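Local coordinates for protein beta-agarase B (PDB 4ATF) that hydrolyses the beta-1,4-linkages between beta-D-galactose and alpha-L-3,6-anhydro-galactose in agarose, with retention of the anomeric configuration, at residues A[36-41]-A[297-302]; A[40-45]-A[76-81]. The protein carries 1 engineered substitution. All blocks are in the same frame, centred on the assembly; numbering follows the deposited sequence.

Contact 1 (A[36-41]-A[297-302]). With NA (sodium ion), chain I.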
# COMPACT_ATOMS: atom_id res chain seq x y z
N ASP A 36 4.27 -6.73 -13.35
CA ASP A 36 5.11 -7.88 -13.06
C ASP A 36 4.21 -9.01 -12.49
O ASP A 36 3.40 -8.76 -11.58
CB ASP A 36 6.21 -7.49 -12.03
CG ASP A 36 7.38 -8.52 -11.95
OD1 ASP A 36 7.28 -9.67 -12.46
OD2 ASP A 36 8.42 -8.17 -11.34
N ASN A 37 4.34 -10.21 -13.05
CA ASN A 37 3.65 -11.39 -12.49
C ASN A 37 4.54 -12.33 -11.68
O ASN A 37 4.10 -13.42 -11.24
CB ASN A 37 2.80 -12.16 -13.53
CG ASN A 37 3.64 -12.84 -14.59
OD1 ASN A 37 4.78 -12.49 -14.81
ND2 ASN A 37 3.07 -13.85 -15.24
N PHE A 38 5.79 -11.89 -11.41
CA PHE A 38 6.67 -12.55 -10.42
C PHE A 38 6.83 -14.05 -10.70
O PHE A 38 6.78 -14.88 -9.74
CB PHE A 38 6.15 -12.30 -8.96
CG PHE A 38 6.09 -10.84 -8.60
CD1 PHE A 38 7.27 -10.05 -8.58
CD2 PHE A 38 4.85 -10.20 -8.35
CE1 PHE A 38 7.21 -8.72 -8.27
CE2 PHE A 38 4.80 -8.88 -8.04
CZ PHE A 38 5.95 -8.13 -8.00
N GLU A 39 7.05 -14.42 -11.97
CA GLU A 39 7.18 -15.84 -12.30
C GLU A 39 8.65 -16.34 -12.28
O GLU A 39 8.90 -17.52 -12.49
CB GLU A 39 6.35 -16.27 -13.54
CG GLU A 39 4.82 -16.11 -13.33
CD GLU A 39 4.16 -17.17 -12.40
OE1 GLU A 39 4.62 -18.33 -12.38
OE2 GLU A 39 3.18 -16.85 -11.68
N TYR A 40 9.60 -15.49 -11.92
CA TYR A 40 11.03 -15.85 -11.92
C TYR A 40 11.43 -16.12 -10.48
O TYR A 40 10.67 -15.74 -9.57
CB TYR A 40 11.86 -14.66 -12.46
CG TYR A 40 11.45 -13.33 -11.86
CD1 TYR A 40 10.45 -12.56 -12.46
CD2 TYR A 40 12.05 -12.85 -10.68
CE1 TYR A 40 10.07 -11.28 -11.90
CE2 TYR A 40 11.66 -11.61 -10.10
CZ TYR A 40 10.66 -10.84 -10.72
OH TYR A 40 10.30 -9.62 -10.17
N GLU A 41 12.62 -16.65 -10.25
CA GLU A 41 13.09 -16.88 -8.89
C GLU A 41 14.04 -15.75 -8.47
O GLU A 41 15.02 -15.55 -9.14
CB GLU A 41 13.81 -18.25 -8.78
CG GLU A 41 12.86 -19.46 -9.02
CD GLU A 41 11.89 -19.71 -7.83
OE1 GLU A 41 12.33 -19.73 -6.63
OE2 GLU A 41 10.67 -19.89 -8.11
N ASP A 297 0.76 -12.09 -5.94
CA ASP A 297 0.81 -12.93 -7.15
C ASP A 297 1.20 -12.07 -8.36
O ASP A 297 2.05 -12.47 -9.18
CB ASP A 297 -0.58 -13.60 -7.35
CG ASP A 297 -0.62 -14.59 -8.52
OD1 ASP A 297 0.45 -14.94 -9.06
OD2 ASP A 297 -1.73 -15.02 -8.91
N TRP A 298 0.63 -10.87 -8.47
CA TRP A 298 0.99 -9.95 -9.58
C TRP A 298 0.52 -8.53 -9.33
O TRP A 298 -0.32 -8.28 -8.45
CB TRP A 298 0.48 -10.46 -10.97
CG TRP A 298 -0.99 -11.00 -11.06
CD1 TRP A 298 -1.42 -12.34 -11.22
CD2 TRP A 298 -2.20 -10.20 -11.09
NE1 TRP A 298 -2.83 -12.38 -11.35
CE2 TRP A 298 -3.31 -11.10 -11.26
CE3 TRP A 298 -2.44 -8.82 -10.97
CZ2 TRP A 298 -4.65 -10.63 -11.33
CZ3 TRP A 298 -3.77 -8.36 -11.01
CH2 TRP A 298 -4.86 -9.27 -11.20
N ILE A 299 1.08 -7.61 -10.09
CA ILE A 299 0.68 -6.24 -10.09
C ILE A 299 0.64 -5.79 -11.55
O ILE A 299 1.64 -5.97 -12.30
CB ILE A 299 1.55 -5.35 -9.16
CG1 ILE A 299 0.96 -3.89 -9.12
CG2 ILE A 299 3.03 -5.41 -9.58
CD1 ILE A 299 1.57 -3.06 -7.97
N ARG A 300 -0.53 -5.31 -11.99
CA ARG A 300 -0.71 -4.99 -13.39
C ARG A 300 -1.10 -3.52 -13.47
O ARG A 300 -1.81 -2.99 -12.58
CB ARG A 300 -1.74 -5.95 -14.03
CG ARG A 300 -3.22 -5.78 -13.54
CD ARG A 300 -4.02 -7.02 -14.08
NE ARG A 300 -5.45 -6.85 -13.75
CZ ARG A 300 -6.45 -6.88 -14.66
NH1 ARG A 300 -6.22 -7.15 -15.97
NH2 ARG A 300 -7.72 -6.72 -14.25
N ILE A 301 -0.63 -2.87 -14.52
CA ILE A 301 -0.70 -1.43 -14.68
C ILE A 301 -1.16 -1.14 -16.13
O ILE A 301 -0.60 -1.69 -17.08
CB ILE A 301 0.71 -0.80 -14.49
CG1 ILE A 301 1.22 -1.02 -13.03
CG2 ILE A 301 0.66 0.67 -14.90
CD1 ILE A 301 2.77 -1.29 -12.89
N TYR A 302 -2.21 -0.32 -16.28
CA TYR A 302 -2.76 -0.02 -17.62
C TYR A 302 -2.94 1.49 -17.79
O TYR A 302 -3.24 2.20 -16.82
CB TYR A 302 -4.14 -0.68 -17.83
CG TYR A 302 -4.11 -2.17 -17.86
CD1 TYR A 302 -4.03 -2.91 -16.66
CD2 TYR A 302 -4.16 -2.84 -19.07
CE1 TYR A 302 -3.98 -4.29 -16.69
CE2 TYR A 302 -4.12 -4.27 -19.12
CZ TYR A 302 -4.05 -4.96 -17.91
OH TYR A 302 -4.02 -6.35 -17.94
NA NA I . 2.59 -14.59 -10.02
O HOH W 1 1.56 -15.62 -11.92

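Contact 2 (A[40-45]-A[76-81]). With NA (sodium ion), chain I.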
# COMPACT_ATOMS: atom_id res chain seq x y z
N TYR A 40 9.60 -15.49 -11.92
CA TYR A 40 11.03 -15.85 -11.92
C TYR A 40 11.43 -16.12 -10.48
O TYR A 40 10.67 -15.74 -9.57
CB TYR A 40 11.86 -14.66 -12.46
CG TYR A 40 11.45 -13.33 -11.86
CD1 TYR A 40 10.45 -12.56 -12.46
CD2 TYR A 40 12.05 -12.85 -10.68
CE1 TYR A 40 10.07 -11.28 -11.90
CE2 TYR A 40 11.66 -11.61 -10.10
CZ TYR A 40 10.66 -10.84 -10.72
OH TYR A 40 10.30 -9.62 -10.17
N GLU A 41 12.62 -16.65 -10.25
CA GLU A 41 13.09 -16.88 -8.89
C GLU A 41 14.04 -15.75 -8.47
O GLU A 41 15.02 -15.55 -9.14
CB GLU A 41 13.81 -18.25 -8.78
CG GLU A 41 12.86 -19.46 -9.02
CD GLU A 41 11.89 -19.71 -7.83
OE1 GLU A 41 12.33 -19.73 -6.63
OE2 GLU A 41 10.67 -19.89 -8.11
N ALA A 42 13.83 -15.07 -7.35
CA ALA A 42 14.78 -14.04 -6.94
C ALA A 42 15.14 -14.30 -5.47
O ALA A 42 14.34 -13.96 -4.57
CB ALA A 42 14.16 -12.64 -7.10
N PRO A 43 16.30 -14.93 -5.22
CA PRO A 43 16.73 -15.22 -3.82
C PRO A 43 16.78 -13.93 -2.97
O PRO A 43 17.16 -12.88 -3.48
CB PRO A 43 18.14 -15.84 -3.99
CG PRO A 43 18.13 -16.36 -5.41
CD PRO A 43 17.30 -15.39 -6.21
N ALA A 44 16.37 -14.03 -1.70
CA ALA A 44 16.29 -12.87 -0.78
C ALA A 44 17.58 -12.02 -0.75
O ALA A 44 17.51 -10.80 -0.84
CB ALA A 44 15.91 -13.35 0.66
N ASP A 45 18.73 -12.68 -0.63
CA ASP A 45 19.99 -11.97 -0.49
C ASP A 45 20.77 -11.78 -1.82
O ASP A 45 21.93 -11.32 -1.85
CB ASP A 45 20.84 -12.64 0.58
CG ASP A 45 21.28 -14.05 0.17
OD1 ASP A 45 20.70 -14.63 -0.79
OD2 ASP A 45 22.18 -14.57 0.85
N SER A 76 12.75 -9.49 1.52
CA SER A 76 11.88 -9.73 0.36
C SER A 76 12.54 -10.75 -0.58
O SER A 76 13.79 -10.87 -0.63
CB SER A 76 11.58 -8.39 -0.38
OG SER A 76 12.84 -7.80 -0.75
N TYR A 77 11.69 -11.50 -1.29
CA TYR A 77 12.19 -12.43 -2.32
C TYR A 77 11.09 -12.75 -3.34
O TYR A 77 9.94 -12.32 -3.16
CB TYR A 77 12.73 -13.72 -1.70
CG TYR A 77 11.71 -14.54 -0.93
CD1 TYR A 77 11.26 -14.11 0.33
CD2 TYR A 77 11.28 -15.79 -1.40
CE1 TYR A 77 10.33 -14.93 1.12
CE2 TYR A 77 10.34 -16.62 -0.63
CZ TYR A 77 9.88 -16.16 0.61
OH TYR A 77 8.99 -16.87 1.34
N VAL A 78 11.43 -13.46 -4.40
CA VAL A 78 10.38 -13.97 -5.28
C VAL A 78 10.55 -15.44 -5.53
O VAL A 78 11.65 -15.90 -5.86
CB VAL A 78 9.96 -13.04 -6.46
CG1 VAL A 78 10.66 -11.71 -6.53
CG2 VAL A 78 9.48 -13.67 -7.70
N ALA A 79 9.48 -16.19 -5.26
CA ALA A 79 9.58 -17.67 -5.35
C ALA A 79 8.19 -18.28 -5.62
O ALA A 79 7.16 -17.72 -5.20
CB ALA A 79 10.19 -18.26 -4.06
N ASP A 80 8.17 -19.40 -6.36
CA ASP A 80 6.95 -20.18 -6.50
C ASP A 80 5.77 -19.34 -7.05
O ASP A 80 4.63 -19.57 -6.66
CB ASP A 80 6.60 -20.81 -5.15
CG ASP A 80 7.72 -21.74 -4.65
OD1 ASP A 80 8.50 -22.32 -5.46
OD2 ASP A 80 7.83 -21.88 -3.44
N GLY A 81 6.06 -18.34 -7.92
CA GLY A 81 5.03 -17.53 -8.57
C GLY A 81 4.58 -16.25 -7.86
O GLY A 81 3.68 -15.56 -8.38
NA NA I . 2.59 -14.59 -10.02
O HOH W 2 8.27 -17.00 -8.66
O HOH W 1 1.56 -15.62 -11.92

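Contact 1 (A[36-41]-A[297-302])
The Phe38 ring presents its edge to segment 297-302 of strand 293-306, with the carbonyl oxygen of Asp297 lying near the ring plane, 3.7 Å from Phe38 CD2. One face of the same ring takes the carboxylate carbon of Asp36, displaced toward the rim, while Ile299 CG2 comes in obliquely, 4.2 Å from Phe38 CE2. The carboxylate of Asp36 is turned back into its own loop. Its OD1 receives the Phe38 backbone N from above the carboxylate plane, forming an Asx turn, and its OD2 is met on the syn side by Tyr40 OH. Trp55 NE1 also bonds to OD2, so this buried acid has several donors.

The backbones run antiparallel here and form a single hydrogen-bonded bridge. Asp36 N reaches Ile299 O at 2.9 Å, and Ile299 N returns to Asp36 O at 3.0 Å. Beside the bridge, Trp298 CB packs against Asn37 CA at 3.6 Å; its CG sits between the backbone N and the carbonyl carbon (chi1 45°), which leads the indole away from the loop. The strand belongs to the beta-sandwich (jelly-roll) fold of family GH16, and Asp297 and Trp298 together oppose Arg116 as a classic beta bulge with the neighbouring strand 111-118.

At this bulge sits a sodium ion. Asn37 O and Asp297 O, two acceptors that would otherwise repel, both bind it, Asn37 O at 2.3 Å. Asp297 OD1 adds a second bond of 2.4 Å, its CG being anti to the backbone N (chi1 -175°), while OD2 of this carboxylate makes a salt bridge with Arg116. Glu39 brings OE2 to the sodium more distantly, at 2.9 Å. A water and Gly81 O complete the six ligands, and the cation probably offsets the negative charge of the two carboxylates.

Contact 2 (A[40-45]-A[76-81])
Val78 lies over one face of the Tyr40 ring with its CG2 methyl, but its chi1 is eclipsed (-1°) and CG2 crowds Tyr40 O at 3.0 Å, so the exact methyl positions, and with them the CH-pi geometry, are doubtful. With the same reserve, CG1 packs as an apolar neighbour about 3.7 Å from both Tyr40 CE2 and Ala42 CB. Phe51 of helix 49-54 packs against all three side chains, and Phe38 adjoins the valine as well. Shortening Val78 to an alanine would probably open a gap between the Tyr40 ring, Ala42 CB and Phe51, and leave the ring freer to shift.

Ala42 and Val78 also form an antiparallel hydrogen-bonded pair, a single bridge by which the loop preceding the helix lies along strand 76-79 of the GH16 beta-sandwich. Ala42 N meets Val78 O at 2.8 Å, and Val78 N meets Ala42 O at 3.0 Å. Further along, Tyr77 CB approaches Ala42 O and packs on Ala44 CB, while its ring leads away toward Trp86.

Where the strand ends, Glu41 bends at chi2 (-73°) and folds its carboxylate over Ala79. The syn side of OE2 accepts the backbone N of Asp80 at 3.1 Å in a nearly straight bond. Asp80 OD1 is 4.2 Å from Glu41 OE2, two like charges close together, probably tempered by solvent at this exposed edge. A water joins Tyr40 O to Gly81 N, and Gly81 O binds the sodium ion at 2.2 Å.

Overall arrangement
Contacts 1 and 2 are consecutive footings of one long loop, between strand 27-31 and helix 49-54, and share Tyr40 and Glu41. Their centres lie 12 Å apart on the same side of the chain's centre. The loop first meets strand 293-306, near the C-terminus, and then turns onto strand 76-79; both partner strands pair with strand 82-89. One sodium ion joins the two places, taking ligands from three residues of contact 1 and one of contact 2. The ion thus ties three distant parts of the sequence together away from the agarose-binding residues, consistent with a structural rather than catalytic role for it in this enzyme.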